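Local coordinates for putative cytosolic protein (PDB 6AHX) that probably senses copper and represses transcription of its operon, as a metal-responsive regulator of the CsoR family, at residues 32-36 with 52-56. Sequence-based numbering, arbitrary orientation.
Sequences HVRAI and QIAAV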
loop_
_atom_site.group_PDB
_atom_site.type_symbol
_atom_site.label_atom_id
_atom_site.label_comp_id
_atom_site.label_asym_id
_atom_site.label_seq_id
_atom_site.Cartn_x
_atom_site.Cartn_y
_atom_site.Cartn_z
ATOM N N HIS A 32 -0.601 7.755 3.124
ATOM C CA HIS A 32 -1.601 6.972 3.858
ATOM C C HIS A 32 -0.871 5.843 4.591
ATOM O O HIS A 32 -1.044 5.656 5.789
ATOM C CB HIS A 32 -2.668 6.538 2.859
ATOM C CG HIS A 32 -3.937 6.040 3.466
ATOM N ND1 HIS A 32 -4.093 5.773 4.814
ATOM C CD2 HIS A 32 -5.076 5.673 2.885
ATOM C CE1 HIS A 32 -5.279 5.260 5.025
ATOM N NE2 HIS A 32 -5.901 5.208 3.869
ATOM N N VAL A 33 -0.009 5.140 3.907
ATOM C CA VAL A 33 0.800 4.079 4.568
ATOM C C VAL A 33 1.697 4.648 5.675
ATOM O O VAL A 33 1.797 4.030 6.787
ATOM C CB VAL A 33 1.635 3.186 3.580
ATOM C CG1 VAL A 33 2.338 2.080 4.369
ATOM C CG2 VAL A 33 0.788 2.510 2.520
ATOM N N ARG A 34 2.281 5.837 5.398
ATOM C CA ARG A 34 3.047 6.559 6.394
ATOM C C ARG A 34 2.239 6.789 7.646
ATOM O O ARG A 34 2.754 6.671 8.762
ATOM C CB ARG A 34 3.529 7.898 5.860
ATOM C CG ARG A 34 4.294 8.716 6.912
ATOM C CD ARG A 34 5.242 9.802 6.347
ATOM N NE ARG A 34 4.663 10.574 5.227
ATOM C CZ ARG A 34 4.917 10.420 3.896
ATOM N NH1 ARG A 34 4.282 11.220 3.013
ATOM N NH2 ARG A 34 5.796 9.497 3.402
ATOM N N ALA A 35 0.957 7.104 7.471
ATOM C CA ALA A 35 0.089 7.390 8.612
ATOM C C ALA A 35 -0.231 6.165 9.380
ATOM O O ALA A 35 -0.220 6.186 10.617
ATOM C CB ALA A 35 -1.197 8.067 8.143
ATOM N N ILE A 36 -0.463 5.085 8.636
ATOM C CA ILE A 36 -0.734 3.769 9.208
ATOM C C ILE A 36 0.450 3.282 10.019
ATOM O O ILE A 36 0.285 2.764 11.120
ATOM C CB ILE A 36 -1.144 2.703 8.151
ATOM C CG1 ILE A 36 -2.433 3.109 7.377
ATOM C CG2 ILE A 36 -1.346 1.340 8.839
ATOM C CD1 ILE A 36 -2.801 2.172 6.253
ATOM N N GLN A 52 -7.636 0.805 7.947
ATOM C CA GLN A 52 -6.844 1.638 7.051
ATOM C C GLN A 52 -6.022 0.788 6.136
ATOM O O GLN A 52 -5.926 1.132 4.956
ATOM C CB GLN A 52 -5.986 2.633 7.831
ATOM C CG GLN A 52 -6.808 3.615 8.653
ATOM C CD GLN A 52 -7.864 4.379 7.868
ATOM O OE1 GLN A 52 -7.790 4.544 6.651
ATOM N NE2 GLN A 52 -8.907 4.764 8.561
ATOM N N ILE A 53 -5.567 -0.379 6.600
ATOM C CA ILE A 53 -4.872 -1.258 5.693
ATOM C C ILE A 53 -5.777 -1.699 4.554
ATOM O O ILE A 53 -5.356 -1.815 3.382
ATOM C CB ILE A 53 -4.261 -2.465 6.409
ATOM C CG1 ILE A 53 -3.094 -1.995 7.317
ATOM C CG2 ILE A 53 -3.668 -3.466 5.408
ATOM C CD1 ILE A 53 -2.461 -3.054 8.210
ATOM N N ALA A 54 -6.992 -2.066 4.912
ATOM C CA ALA A 54 -7.932 -2.490 3.906
ATOM C C ALA A 54 -8.233 -1.350 2.938
ATOM O O ALA A 54 -8.337 -1.574 1.735
ATOM C CB ALA A 54 -9.176 -2.975 4.534
ATOM N N ALA A 55 -8.395 -0.145 3.441
ATOM C CA ALA A 55 -8.577 1.009 2.554
ATOM C C ALA A 55 -7.407 1.206 1.573
ATOM O O ALA A 55 -7.613 1.399 0.405
ATOM C CB ALA A 55 -8.781 2.231 3.383
ATOM N N VAL A 56 -6.179 1.069 2.038
ATOM C CA VAL A 56 -5.035 1.144 1.160
ATOM C C VAL A 56 -5.011 0.034 0.096
ATOM O O VAL A 56 -4.694 0.295 -1.059
ATOM C CB VAL A 56 -3.713 1.149 1.974
ATOM C CG1 VAL A 56 -2.511 1.064 1.036
ATOM C CG2 VAL A 56 -3.587 2.412 2.824
#
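The imidazole of H32 lies over the V56 side chain, whose CG2 methyl sits 3.6 Å from the ring centroid and only 11° off the ring normal, a CH-pi contact. With CG anti to the backbone N (chi1 -165°), the H32 ring is swung across to the second helix. Its edge meets the Q52 amide: OE1 approaches CE1 to 3.1 Å, close to the ring plane, while the two planes are turned 49° apart. OE1 also lies 3.4 Å from NE2 of H32, but the angle is too poor for a hydrogen bond. Q52 brings its amide there by bending at chi2.

On the V56 side of the ring, I36 sends CD1 toward V56, meeting CG2 tip to tip at 3.5 Å; the same CD1 rests 3.6 Å from CB of Q52. The V56 CG2 methyl thus meets the ring with one flank and CD1 with another, while CG1 of V56 turns to CG2 of V33, 3.9 Å away. I53 contributes more loosely: its side chain crosses that of I36 at about a right angle, CG1 lying near CG2 of I36.

The segments belong to helices 20-41 and 46-70, which form an antiparallel hairpin, their local axes 10.2 Å apart. L60 of the second subunit packs on I53 and V56, and L26 of the same neighbouring subunit packs on V33, so the apolar layer continues into the dimer interface, as in the helical CsoR fold. No hydrogen bond joins the two segments; cohesion here rests on methyl packing and on the imidazole, which presents a face to the apolar layer and an edge to the amide of Q52, a partly exposed residue.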